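Local coordinates for acyl-CoA synthetase (AMP-forming)/AMP-acid ligase II-like protein (Dyadobacter fermentans, PDB 4GS5) that probably activates a carboxylic acid with ATP as an acyl-adenylate and joins it to coenzyme A, as other AMP-forming acyl-CoA ligases do, at residues L150-G156 with M173-S178; S186-L190 with Y202-I208; T232-V236 with G247-V252; V252-G256 with L292-L296; F283-E287 with I343-F349. All blocks are in the same frame, centred on the assembly; numbering follows the deposited sequence.

Interaction 1: L150-G156 with M173-S178; sequences LGKVLLG and MPVYQS
V153 and L155 pair in parallel register with V175 and Q177, neighbouring strands of a beta-alpha-beta unit whose helix 162-169 packs on L155 and V175. Beta-branched valine suits such extended backbone. V153 N donates to P174 O, and V153 O accepts from Y176 N at 2.9 Å. L155 N reaches Y176 O at 2.8 Å, while L155 O accepts a hydrogen bond from S178 N. The backbones of K152, L154 and G156 hydrogen-bond to V127 and M129 of strand 126-129 on the other edge.

Beyond the strand pairing, a side chain takes over. Q177 carries CG anti to its backbone N (chi1 -173°) and runs on extended, bringing NE2 to G156 O at 3.1 Å; this donor stands above the G156 carbonyl plane, 38° out of it. NE2 also serves A158 O, and OE1 accepts from V160 N, a match an amide can make because it both donates and accepts. An alanine here would remove all three bonds and would probably leave the 156-160 loop freer to shift.

K152 NZ is held by L73 O and by a water at 2.8 Å. That water also bonds Y176 OH at 2.9 Å. At the apolar end, V153 CG2 rests 3.8 Å from CE of selenomethionine M173.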
# COMPACT_ATOMS: atom_id res chain seq x y z
N LEU A 150 12.32 12.51 -15.70
CA LEU A 150 11.03 11.86 -15.49
C LEU A 150 9.89 12.88 -15.31
O LEU A 150 8.72 12.53 -15.50
CB LEU A 150 11.08 10.92 -14.28
CG LEU A 150 12.03 9.72 -14.39
CD1 LEU A 150 12.11 8.98 -13.05
CD2 LEU A 150 11.60 8.77 -15.50
N GLY A 151 10.23 14.12 -14.95
CA GLY A 151 9.23 15.17 -14.75
C GLY A 151 8.52 15.09 -13.40
O GLY A 151 8.73 15.92 -12.50
N LYS A 152 7.64 14.11 -13.26
CA LYS A 152 6.95 13.90 -11.99
C LYS A 152 6.60 12.42 -11.88
O LYS A 152 6.16 11.81 -12.86
CB LYS A 152 5.76 14.86 -11.85
CG LYS A 152 4.39 14.28 -11.76
CD LYS A 152 3.33 15.30 -11.23
CE LYS A 152 3.61 16.73 -11.64
NZ LYS A 152 2.39 17.58 -11.40
N VAL A 153 6.85 11.84 -10.71
CA VAL A 153 6.79 10.38 -10.57
C VAL A 153 5.67 9.93 -9.64
O VAL A 153 5.55 10.42 -8.50
CB VAL A 153 8.12 9.84 -10.01
CG1 VAL A 153 8.04 8.34 -9.81
CG2 VAL A 153 9.28 10.20 -10.93
N LEU A 154 4.85 9.01 -10.13
CA LEU A 154 3.89 8.33 -9.27
C LEU A 154 4.37 6.91 -9.00
O LEU A 154 4.55 6.11 -9.93
CB LEU A 154 2.51 8.33 -9.91
CG LEU A 154 1.46 7.57 -9.10
CD1 LEU A 154 1.20 8.26 -7.79
CD2 LEU A 154 0.18 7.42 -9.89
N LEU A 155 4.60 6.59 -7.72
CA LEU A 155 5.03 5.26 -7.34
C LEU A 155 3.86 4.39 -6.91
O LEU A 155 2.98 4.85 -6.20
CB LEU A 155 6.06 5.34 -6.20
CG LEU A 155 7.38 6.05 -6.52
CD1 LEU A 155 8.29 6.12 -5.30
CD2 LEU A 155 8.10 5.32 -7.67
N GLY A 156 3.85 3.13 -7.36
CA GLY A 156 2.92 2.12 -6.88
C GLY A 156 3.60 1.18 -5.87
O GLY A 156 4.51 1.62 -5.16
N MSE A 173 12.05 17.28 -7.69
CA MSE A 173 11.04 16.74 -8.60
C MSE A 173 9.90 16.14 -7.79
O MSE A 173 10.15 15.36 -6.88
CB MSE A 173 11.65 15.64 -9.47
CG MSE A 173 10.60 14.82 -10.18
SE MSE A 173 11.32 13.56 -11.47
CE MSE A 173 12.27 12.41 -10.21
N PRO A 174 8.65 16.46 -8.14
CA PRO A 174 7.50 15.94 -7.39
C PRO A 174 7.39 14.43 -7.47
O PRO A 174 7.30 13.90 -8.58
CB PRO A 174 6.28 16.59 -8.09
CG PRO A 174 6.81 17.65 -8.94
CD PRO A 174 8.23 17.34 -9.26
N VAL A 175 7.39 13.75 -6.32
CA VAL A 175 7.22 12.31 -6.26
C VAL A 175 6.07 11.96 -5.29
O VAL A 175 6.01 12.50 -4.17
CB VAL A 175 8.51 11.61 -5.79
CG1 VAL A 175 8.33 10.13 -5.74
CG2 VAL A 175 9.69 11.96 -6.72
N TYR A 176 5.17 11.09 -5.73
CA TYR A 176 4.00 10.71 -4.97
C TYR A 176 3.95 9.21 -4.88
O TYR A 176 4.60 8.54 -5.68
CB TYR A 176 2.72 11.19 -5.67
CG TYR A 176 2.67 12.68 -5.86
CD1 TYR A 176 2.12 13.51 -4.89
CD2 TYR A 176 3.17 13.26 -7.02
CE1 TYR A 176 2.08 14.89 -5.07
CE2 TYR A 176 3.13 14.62 -7.20
CZ TYR A 176 2.58 15.43 -6.24
OH TYR A 176 2.56 16.78 -6.44
N GLN A 177 3.20 8.69 -3.91
CA GLN A 177 2.95 7.25 -3.84
C GLN A 177 1.45 7.00 -3.72
O GLN A 177 0.76 7.70 -2.98
CB GLN A 177 3.72 6.57 -2.69
CG GLN A 177 3.58 5.03 -2.72
CD GLN A 177 4.70 4.30 -1.99
OE1 GLN A 177 5.26 4.82 -1.03
NE2 GLN A 177 5.04 3.11 -2.46
N SER A 178 0.95 6.01 -4.46
CA SER A 178 -0.48 5.68 -4.49
C SER A 178 -0.90 4.83 -3.30
O SER A 178 -0.12 4.02 -2.78
CB SER A 178 -0.79 4.85 -5.74
OG SER A 178 -0.52 5.59 -6.91
O HOH W 1 1.21 17.48 -8.88

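Interaction 2: S186-L190 with Y202-I208; sequences SHVAL and YVFLPGI. With EDO (1,2-ethanediol), chain X.
A189 lies opposite F204 and L190 opposite V203 in an antiparallel beta hairpin of strands 187-192 and 202-204. L190 and V203 form the hydrogen-bonded pair: V203 N meets L190 O at 2.8 Å, and L190 N meets V203 O at 3.0 Å. Further along, L205 N donates to V188 O at 2.9 Å, approaching from above the carbonyl plane. On the opposite edge of strand 187-192, V188 and A189 share one partner, Y179, a classic beta bulge.

Packing is tight around L205, whose forked side chain serves two neighbours. CD2 meets L190 CD1 at 3.8 Å, while CD1 lies over one face of the H187 ring, though its exact height there is doubtful. A chi1 of 56° turns the H187 ring so that this face meets L205, and T69 OG1 holds NE2. The small A189 lets Y202 come near, CB to CB at 3.8 Å. V188 and I208 cross at about a right angle, CG1 to CD1 at 3.9 Å, and M68 of helix 59-72 touches both L205 and I208.

The solvent side is looser. V203 is exposed, as are P206 and G207 in the middle of a type II turn from L205 to I208. Proline suits the second position and glycine the third, where phi is 93°. There a 1,2-ethanediol, probably from the crystallisation liquor, gives a hydrogen bond from its O2 to P206 O at 2.8 Å.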
# COMPACT_ATOMS: atom_id res chain seq x y z
N SER A 186 -7.48 1.38 -9.56
CA SER A 186 -6.16 1.92 -9.28
C SER A 186 -6.20 2.69 -7.95
O SER A 186 -6.85 2.27 -6.98
CB SER A 186 -5.74 2.85 -10.42
OG SER A 186 -4.33 2.99 -10.50
N HIS A 187 -5.55 3.84 -7.91
CA HIS A 187 -5.42 4.57 -6.66
C HIS A 187 -6.72 5.29 -6.24
O HIS A 187 -7.56 5.64 -7.08
CB HIS A 187 -4.22 5.54 -6.74
CG HIS A 187 -4.29 6.51 -7.89
ND1 HIS A 187 -3.22 7.30 -8.25
CD2 HIS A 187 -5.29 6.82 -8.74
CE1 HIS A 187 -3.57 8.07 -9.27
NE2 HIS A 187 -4.82 7.79 -9.59
N VAL A 188 -6.91 5.47 -4.92
CA VAL A 188 -7.99 6.30 -4.39
C VAL A 188 -7.43 7.43 -3.54
O VAL A 188 -8.17 8.31 -3.08
CB VAL A 188 -9.00 5.49 -3.55
CG1 VAL A 188 -9.62 4.39 -4.39
CG2 VAL A 188 -8.33 4.92 -2.29
N ALA A 189 -6.11 7.40 -3.33
CA ALA A 189 -5.45 8.44 -2.52
C ALA A 189 -3.96 8.53 -2.85
O ALA A 189 -3.40 7.59 -3.39
CB ALA A 189 -5.65 8.18 -1.02
N LEU A 190 -3.34 9.67 -2.54
CA LEU A 190 -1.94 9.91 -2.87
C LEU A 190 -1.15 10.51 -1.71
O LEU A 190 -1.61 11.46 -1.06
CB LEU A 190 -1.81 10.86 -4.07
CG LEU A 190 -2.38 10.48 -5.43
CD1 LEU A 190 -2.30 11.69 -6.38
CD2 LEU A 190 -1.61 9.29 -6.00
N TYR A 202 -2.15 10.05 3.30
CA TYR A 202 -2.64 9.82 1.95
C TYR A 202 -3.84 10.75 1.76
O TYR A 202 -4.80 10.67 2.51
CB TYR A 202 -3.09 8.37 1.79
CG TYR A 202 -1.95 7.34 1.80
CD1 TYR A 202 -1.24 7.04 0.64
CD2 TYR A 202 -1.64 6.66 2.96
CE1 TYR A 202 -0.22 6.07 0.66
CE2 TYR A 202 -0.63 5.70 2.99
CZ TYR A 202 0.07 5.41 1.84
OH TYR A 202 1.06 4.47 1.89
N VAL A 203 -3.79 11.62 0.76
CA VAL A 203 -4.88 12.54 0.49
C VAL A 203 -5.84 11.94 -0.55
O VAL A 203 -5.43 11.59 -1.65
CB VAL A 203 -4.36 13.90 0.00
CG1 VAL A 203 -5.50 14.87 -0.28
CG2 VAL A 203 -3.38 14.49 1.04
N PHE A 204 -7.11 11.81 -0.17
CA PHE A 204 -8.12 11.22 -1.04
C PHE A 204 -8.27 11.94 -2.38
O PHE A 204 -8.39 13.17 -2.43
CB PHE A 204 -9.48 11.18 -0.33
CG PHE A 204 -9.56 10.16 0.78
CD1 PHE A 204 -9.54 8.79 0.50
CD2 PHE A 204 -9.62 10.57 2.12
CE1 PHE A 204 -9.59 7.85 1.52
CE2 PHE A 204 -9.67 9.64 3.15
CZ PHE A 204 -9.67 8.28 2.86
N LEU A 205 -8.27 11.18 -3.47
CA LEU A 205 -8.54 11.72 -4.79
C LEU A 205 -9.98 12.23 -4.88
O LEU A 205 -10.86 11.75 -4.16
CB LEU A 205 -8.31 10.63 -5.85
CG LEU A 205 -6.86 10.21 -6.05
CD1 LEU A 205 -6.79 8.92 -6.87
CD2 LEU A 205 -6.08 11.32 -6.72
N PRO A 206 -10.23 13.21 -5.76
CA PRO A 206 -11.58 13.77 -5.84
C PRO A 206 -12.57 12.71 -6.36
O PRO A 206 -12.21 11.90 -7.21
CB PRO A 206 -11.43 14.89 -6.87
CG PRO A 206 -10.29 14.42 -7.77
CD PRO A 206 -9.36 13.65 -6.87
N GLY A 207 -13.78 12.71 -5.83
CA GLY A 207 -14.80 11.78 -6.27
C GLY A 207 -14.85 10.52 -5.43
O GLY A 207 -15.75 9.70 -5.59
N ILE A 208 -13.88 10.37 -4.54
CA ILE A 208 -13.88 9.26 -3.60
C ILE A 208 -14.67 9.63 -2.34
O ILE A 208 -14.41 10.66 -1.73
CB ILE A 208 -12.45 8.88 -3.19
CG1 ILE A 208 -11.62 8.47 -4.40
CG2 ILE A 208 -12.45 7.77 -2.16
CD1 ILE A 208 -12.19 7.25 -5.16
C1 EDO X . -12.49 14.38 -10.98
O1 EDO X . -11.66 14.76 -12.08
C2 EDO X . -12.41 12.86 -10.82
O2 EDO X . -13.23 12.43 -9.73

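Interaction 3: T232-V236 with G247-V252; sequences TNDLV and GRADNV
L235 spreads its two methyls over the chain that follows G247: CD1 sits 3.7 Å from A249 CB, and CD2 lies 3.6 Å from V252 CB. Beneath them two backbone bonds join the strands. L235 N donates to G247 O at 2.8 Å, noticeably bent at 134°, and G247 N reaches L235 O at a long 3.3 Å. The backbone angles of G247 demand glycine, since a CB would jam against the preceding carbonyl O; V252 CG2 would crowd it too.

R248 bends at chi2 and chi3, which folds its guanidinium back so that N233 CB stands 3.5 Å above one face of it, offset toward the rim. A water in the guanidinium plane accepts from R248 NH1 at 2.6 Å and donates to D234 OD1 at 2.9 Å, linking charges too far apart for a salt bridge.

These strands, 230-238 and 242-248, form a beta hairpin. The GRADN sequence leaving it resembles a conserved motif of adenylate-forming enzymes where, in relatives, the hinge between the large and small domains lies, as is probable here.

Further out, Y179 OH holds D234 OD2, and R215 holds N233 OD1. D234 N is fixed by T232 OG1 at 3.1 Å in an ST turn, and that hydroxyl is also hydrogen-bonded to L218 O.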
# COMPACT_ATOMS: atom_id res chain seq x y z
N THR A 232 -11.99 -2.01 3.67
CA THR A 232 -10.64 -2.54 3.84
C THR A 232 -10.50 -3.12 5.24
O THR A 232 -11.43 -3.01 6.04
CB THR A 232 -9.56 -1.46 3.67
OG1 THR A 232 -9.61 -0.54 4.78
CG2 THR A 232 -9.74 -0.71 2.37
N ASN A 233 -9.36 -3.73 5.52
CA ASN A 233 -9.03 -4.10 6.89
C ASN A 233 -7.88 -3.22 7.38
O ASN A 233 -7.13 -3.60 8.28
CB ASN A 233 -8.69 -5.59 7.00
CG ASN A 233 -9.87 -6.50 6.65
OD1 ASN A 233 -10.98 -6.32 7.14
ND2 ASN A 233 -9.62 -7.50 5.80
N ASP A 234 -7.72 -2.05 6.76
CA ASP A 234 -6.74 -1.07 7.21
C ASP A 234 -7.29 -0.14 8.29
O ASP A 234 -8.15 0.70 8.02
CB ASP A 234 -6.22 -0.21 6.04
CG ASP A 234 -5.40 -1.00 5.04
OD1 ASP A 234 -4.72 -1.97 5.44
OD2 ASP A 234 -5.44 -0.66 3.85
N LEU A 235 -6.76 -0.27 9.50
CA LEU A 235 -7.00 0.70 10.57
C LEU A 235 -6.39 2.06 10.20
O LEU A 235 -5.19 2.15 9.91
CB LEU A 235 -6.34 0.19 11.85
CG LEU A 235 -6.91 0.51 13.22
CD1 LEU A 235 -8.29 -0.12 13.39
CD2 LEU A 235 -5.94 0.01 14.29
N VAL A 236 -7.20 3.11 10.23
CA VAL A 236 -6.74 4.43 9.81
C VAL A 236 -7.24 5.52 10.75
O VAL A 236 -8.17 5.32 11.51
CB VAL A 236 -7.20 4.78 8.36
CG1 VAL A 236 -6.74 3.68 7.36
CG2 VAL A 236 -8.72 4.96 8.28
N GLY A 247 -2.55 0.71 11.16
CA GLY A 247 -2.23 -0.70 11.29
C GLY A 247 -3.37 -1.66 10.91
O GLY A 247 -4.19 -1.34 10.05
N ARG A 248 -3.41 -2.83 11.55
CA ARG A 248 -4.50 -3.79 11.39
C ARG A 248 -5.34 -3.88 12.65
O ARG A 248 -4.81 -3.97 13.77
CB ARG A 248 -3.94 -5.17 11.04
CG ARG A 248 -3.12 -5.16 9.80
CD ARG A 248 -4.00 -5.16 8.55
NE ARG A 248 -4.80 -6.37 8.46
CZ ARG A 248 -5.26 -6.89 7.32
NH1 ARG A 248 -4.98 -6.29 6.17
NH2 ARG A 248 -5.98 -8.00 7.34
N ALA A 249 -6.66 -3.84 12.48
CA ALA A 249 -7.59 -3.58 13.60
C ALA A 249 -7.33 -4.39 14.88
O ALA A 249 -7.32 -3.84 16.00
CB ALA A 249 -9.03 -3.76 13.14
N ASP A 250 -7.13 -5.69 14.71
CA ASP A 250 -7.01 -6.60 15.84
C ASP A 250 -5.61 -6.60 16.43
O ASP A 250 -5.34 -7.32 17.38
CB ASP A 250 -7.39 -8.02 15.42
CG ASP A 250 -8.85 -8.13 15.00
OD1 ASP A 250 -9.69 -8.48 15.87
OD2 ASP A 250 -9.15 -7.87 13.82
N ASN A 251 -4.72 -5.81 15.85
CA ASN A 251 -3.34 -5.78 16.34
C ASN A 251 -2.98 -4.49 17.10
O ASN A 251 -1.85 -4.34 17.58
CB ASN A 251 -2.37 -6.00 15.16
CG ASN A 251 -0.94 -6.21 15.62
OD1 ASN A 251 -0.69 -6.76 16.69
ND2 ASN A 251 0.01 -5.75 14.81
N VAL A 252 -3.94 -3.57 17.20
CA VAL A 252 -3.70 -2.28 17.85
C VAL A 252 -4.79 -2.03 18.88
O VAL A 252 -5.98 -2.23 18.61
CB VAL A 252 -3.67 -1.11 16.84
CG1 VAL A 252 -3.25 0.17 17.54
CG2 VAL A 252 -2.70 -1.40 15.68
O HOH W 2 -3.28 -4.45 5.48

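Interaction 4: V252-G256 with L292-L296; sequences VINSG and LGQKL
N254 and Q294 meet in a mainly polar clasp between strand 252-255 and the turn that leads into strand 295-301. Q294 holds N254 twice: its OE1 accepts from N254 N at 2.8 Å, and its own N donates to N254 O at 3.3 Å, a longer and more bent bond. With CG anti to the carbonyl carbon (chi1 -59°) and the rest of the chain extended, the glutamine amide is carried alongside the strand, where it stands in for a backbone carbonyl. Its NE2 gives to a water at 2.9 Å that in turn donates to V252 O. A leucine in its place would probably leave N254 N without this acceptor and the water without its link.

Two residues further, G256 N points straight at L292 O, 2.8 Å away at 171°, in the carbonyl plane on a lone pair. Positive phi at G256 and G293 suits glycine, and a CB on G256 would press against L292 CD2. Between the two segments, a second water bonds S255 OG at 2.8 Å and accepts from L296 N.

Below the polar layer, I253 CD1 meets L296 CD1 at 4.1 Å, the two side chains crossing at about a right angle, while L296 also packs on L262 and I265 of helix 262-276. Strand 252-255 turns back into strand 258-261, consistent with the glycine-containing hairpin that opens the small C-terminal domain of adenylate-forming enzymes.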
# COMPACT_ATOMS: atom_id res chain seq x y z
N VAL A 252 -3.94 -3.57 17.20
CA VAL A 252 -3.70 -2.28 17.85
C VAL A 252 -4.79 -2.03 18.88
O VAL A 252 -5.98 -2.23 18.61
CB VAL A 252 -3.67 -1.11 16.84
CG1 VAL A 252 -3.25 0.17 17.54
CG2 VAL A 252 -2.70 -1.40 15.68
N ILE A 253 -4.39 -1.65 20.09
CA ILE A 253 -5.38 -1.32 21.10
C ILE A 253 -5.23 0.14 21.51
O ILE A 253 -4.20 0.77 21.22
CB ILE A 253 -5.25 -2.20 22.36
CG1 ILE A 253 -3.92 -1.94 23.07
CG2 ILE A 253 -5.40 -3.69 22.00
CD1 ILE A 253 -3.82 -2.61 24.40
N ASN A 254 -6.25 0.67 22.17
CA ASN A 254 -6.19 2.04 22.66
C ASN A 254 -6.39 2.04 24.16
O ASN A 254 -7.49 1.80 24.65
CB ASN A 254 -7.24 2.92 21.97
CG ASN A 254 -7.12 4.38 22.37
OD1 ASN A 254 -6.35 4.71 23.26
ND2 ASN A 254 -7.88 5.24 21.72
N SER A 255 -5.30 2.28 24.87
CA SER A 255 -5.29 2.27 26.34
C SER A 255 -5.04 3.70 26.83
O SER A 255 -3.95 4.23 26.63
CB SER A 255 -4.18 1.35 26.85
OG SER A 255 -4.07 1.40 28.28
N GLY A 256 -6.05 4.30 27.44
CA GLY A 256 -5.95 5.68 27.91
C GLY A 256 -5.51 6.66 26.83
O GLY A 256 -4.73 7.58 27.11
N LEU A 292 -9.51 2.84 31.04
CA LEU A 292 -8.54 2.92 29.95
C LEU A 292 -9.14 2.62 28.56
O LEU A 292 -8.52 2.94 27.55
CB LEU A 292 -7.41 1.94 30.22
CG LEU A 292 -6.56 2.33 31.44
CD1 LEU A 292 -5.63 1.18 31.80
CD2 LEU A 292 -5.79 3.61 31.15
N GLY A 293 -10.33 2.04 28.54
CA GLY A 293 -10.94 1.58 27.29
C GLY A 293 -10.52 0.13 27.07
O GLY A 293 -11.31 -0.80 27.26
N GLN A 294 -9.26 -0.04 26.69
CA GLN A 294 -8.66 -1.36 26.56
C GLN A 294 -7.42 -1.43 27.46
O GLN A 294 -6.58 -0.53 27.44
CB GLN A 294 -8.32 -1.63 25.10
CG GLN A 294 -9.54 -1.55 24.19
CD GLN A 294 -9.18 -1.77 22.73
OE1 GLN A 294 -8.61 -0.88 22.09
NE2 GLN A 294 -9.52 -2.94 22.19
N LYS A 295 -7.33 -2.48 28.27
CA LYS A 295 -6.25 -2.64 29.22
C LYS A 295 -5.32 -3.75 28.73
O LYS A 295 -5.75 -4.90 28.56
CB LYS A 295 -6.80 -3.02 30.59
CG LYS A 295 -5.74 -3.11 31.69
CD LYS A 295 -6.15 -4.03 32.86
CE LYS A 295 -7.51 -3.69 33.43
NZ LYS A 295 -7.84 -4.54 34.62
N LEU A 296 -4.06 -3.41 28.53
CA LEU A 296 -3.07 -4.37 28.06
C LEU A 296 -2.84 -5.38 29.18
O LEU A 296 -2.71 -4.99 30.35
CB LEU A 296 -1.75 -3.65 27.76
CG LEU A 296 -0.60 -4.53 27.25
CD1 LEU A 296 -0.87 -5.00 25.83
CD2 LEU A 296 0.71 -3.75 27.30
O HOH W 3 -8.52 -3.48 19.52
O HOH W 4 -3.14 -0.91 29.55

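Interaction 5: F283-E287 with I343-F349; sequences FCWWE and IDKRATF
F283 and W285 receive the aliphatic stem of K345 in two CH-pi contacts. K345 CG stands over the centre of the F283 ring, 3.7 Å from the centroid, and K345 CB lies 4.0 Å from the centroid of the W285 six-membered ring. A lysine suits this place: its extended chain covers flat rings while NZ runs on to a water, by a long bond, and that water donates to C284 O at 2.7 Å. F283 is turned to the helix by its chi1 of 60°, with CG between the backbone N and the carbonyl carbon.

Among aromatic partners, W285 CD1 presses on one face of F349, 3.5 Å from CG, the two planes lying 49° apart. The other face of W285, away from K345, has W286 CD1 over it.

Purely apolar contacts fill in round these. T348 CG2 comes to the edge of the F283 ring, 3.7 Å from CZ, and I343 CG2 touches CE2. E287 CB lies against F349 CZ.

Polar bonds set the helix start rather than joining the segments directly. D344 is the N-cap, its OD1 accepting from A347 N at 2.9 Å. T348 OG1 and T348 N reach D344 O from opposite faces of its plane, the hydroxyl at 2.8 Å.

Strand 282-289 is an outer strand of the sheet that continues with 295-301 and 329-332. Residues 345-349 of the helix run at 63° to strand residues 283-287, with F283 meeting F335 and F349 meeting Y330 edge-to-face, while C284 points away to helix 262-276.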
# COMPACT_ATOMS: atom_id res chain seq x y z
N PHE A 283 1.70 -14.41 25.36
CA PHE A 283 1.28 -13.40 24.39
C PHE A 283 0.63 -12.25 25.13
O PHE A 283 -0.08 -12.44 26.13
CB PHE A 283 0.35 -13.98 23.30
CG PHE A 283 -0.93 -14.58 23.84
CD1 PHE A 283 -2.08 -13.80 23.98
CD2 PHE A 283 -0.99 -15.92 24.20
CE1 PHE A 283 -3.25 -14.35 24.46
CE2 PHE A 283 -2.16 -16.48 24.70
CZ PHE A 283 -3.30 -15.70 24.82
N CYS A 284 0.90 -11.04 24.66
CA CYS A 284 0.18 -9.88 25.15
C CYS A 284 -1.23 -9.91 24.59
O CYS A 284 -1.46 -10.38 23.47
CB CYS A 284 0.90 -8.60 24.74
SG CYS A 284 2.34 -8.31 25.76
N TRP A 285 -2.16 -9.40 25.37
CA TRP A 285 -3.55 -9.32 24.94
C TRP A 285 -4.18 -8.12 25.64
O TRP A 285 -3.48 -7.24 26.12
CB TRP A 285 -4.28 -10.62 25.30
CG TRP A 285 -5.51 -10.88 24.48
CD1 TRP A 285 -6.79 -11.03 24.94
CD2 TRP A 285 -5.57 -11.03 23.06
NE1 TRP A 285 -7.64 -11.27 23.90
CE2 TRP A 285 -6.92 -11.27 22.73
CE3 TRP A 285 -4.62 -11.01 22.04
CZ2 TRP A 285 -7.35 -11.48 21.41
CZ3 TRP A 285 -5.05 -11.21 20.72
CH2 TRP A 285 -6.40 -11.44 20.42
N TRP A 286 -5.51 -8.07 25.67
CA TRP A 286 -6.17 -6.92 26.27
C TRP A 286 -7.53 -7.30 26.80
O TRP A 286 -8.08 -8.35 26.46
CB TRP A 286 -6.33 -5.80 25.25
CG TRP A 286 -7.20 -6.20 24.12
CD1 TRP A 286 -6.81 -6.87 22.98
CD2 TRP A 286 -8.61 -6.00 24.00
NE1 TRP A 286 -7.90 -7.09 22.17
CE2 TRP A 286 -9.01 -6.56 22.77
CE3 TRP A 286 -9.58 -5.40 24.82
CZ2 TRP A 286 -10.34 -6.54 22.33
CZ3 TRP A 286 -10.89 -5.38 24.39
CH2 TRP A 286 -11.27 -5.95 23.15
N GLU A 287 -8.08 -6.44 27.64
CA GLU A 287 -9.45 -6.64 28.08
C GLU A 287 -10.14 -5.30 28.24
O GLU A 287 -9.49 -4.27 28.37
CB GLU A 287 -9.51 -7.47 29.36
CG GLU A 287 -8.88 -6.82 30.57
CD GLU A 287 -9.01 -7.67 31.81
OE1 GLU A 287 -8.01 -8.32 32.20
OE2 GLU A 287 -10.12 -7.71 32.39
N ILE A 343 -1.60 -20.66 18.34
CA ILE A 343 -2.31 -20.23 19.54
C ILE A 343 -3.60 -19.55 19.13
O ILE A 343 -3.59 -18.58 18.37
CB ILE A 343 -1.46 -19.23 20.37
CG1 ILE A 343 -0.16 -19.90 20.83
CG2 ILE A 343 -2.24 -18.71 21.58
CD1 ILE A 343 0.88 -18.92 21.32
N ASP A 344 -4.73 -20.07 19.60
CA ASP A 344 -5.97 -19.33 19.49
C ASP A 344 -6.00 -18.39 20.69
O ASP A 344 -6.40 -18.80 21.78
CB ASP A 344 -7.17 -20.26 19.53
CG ASP A 344 -8.47 -19.56 19.15
OD1 ASP A 344 -8.61 -18.34 19.41
OD2 ASP A 344 -9.37 -20.23 18.60
N LYS A 345 -5.56 -17.15 20.49
CA LYS A 345 -5.45 -16.21 21.60
C LYS A 345 -6.81 -15.84 22.17
O LYS A 345 -7.00 -15.86 23.39
CB LYS A 345 -4.68 -14.96 21.17
CG LYS A 345 -3.25 -15.28 20.77
CD LYS A 345 -2.51 -14.05 20.29
CE LYS A 345 -1.15 -14.43 19.72
NZ LYS A 345 -0.47 -13.27 19.10
N ARG A 346 -7.75 -15.52 21.29
CA ARG A 346 -9.12 -15.20 21.69
C ARG A 346 -9.76 -16.32 22.52
O ARG A 346 -10.35 -16.07 23.57
CB ARG A 346 -9.95 -14.88 20.45
CG ARG A 346 -11.42 -14.60 20.72
CD ARG A 346 -11.97 -13.65 19.67
NE ARG A 346 -11.30 -12.35 19.75
CZ ARG A 346 -11.76 -11.32 20.46
NH1 ARG A 346 -11.08 -10.18 20.49
NH2 ARG A 346 -12.89 -11.43 21.14
N ALA A 347 -9.65 -17.57 22.06
CA ALA A 347 -10.24 -18.70 22.77
C ALA A 347 -9.53 -18.92 24.11
O ALA A 347 -10.17 -19.15 25.14
CB ALA A 347 -10.19 -19.96 21.93
N THR A 348 -8.20 -18.82 24.07
CA THR A 348 -7.39 -18.92 25.28
C THR A 348 -7.85 -17.91 26.33
O THR A 348 -7.95 -18.25 27.51
CB THR A 348 -5.88 -18.70 24.98
OG1 THR A 348 -5.39 -19.77 24.16
CG2 THR A 348 -5.07 -18.66 26.27
N PHE A 349 -8.14 -16.69 25.90
CA PHE A 349 -8.49 -15.65 26.86
C PHE A 349 -9.85 -15.90 27.51
O PHE A 349 -9.99 -15.79 28.72
CB PHE A 349 -8.41 -14.25 26.25
CG PHE A 349 -8.33 -13.16 27.27
CD1 PHE A 349 -7.16 -12.97 27.99
CD2 PHE A 349 -9.42 -12.36 27.53
CE1 PHE A 349 -7.08 -11.99 28.94
CE2 PHE A 349 -9.34 -11.36 28.50
CZ PHE A 349 -8.17 -11.18 29.21
O HOH W 5 -0.06 -10.83 21.24

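How the interactions relate
Interactions 1 and 2 belong to adjoining strands of the N-terminal part and touch where L154 meets L190. Interaction 2 is the more buried, and both rest on strand pairing, parallel in interaction 1, antiparallel and next to a bulge in interaction 2. Interaction 3 continues into the next hairpin, about 19 Å from interaction 2 between centres, but lies at the surface, so water and charged groups enter. V252 passes from it into interaction 4, across the probable domain hinge. Interactions 4 and 5 share the sheet of strands 282-289 and 295-301: K295 N probably bonds E287 O, and W286 touches Q294. Interaction 4 is mostly hydrogen bonding, whereas interaction 5 is largely aromatic and aliphatic contact of helix on strand.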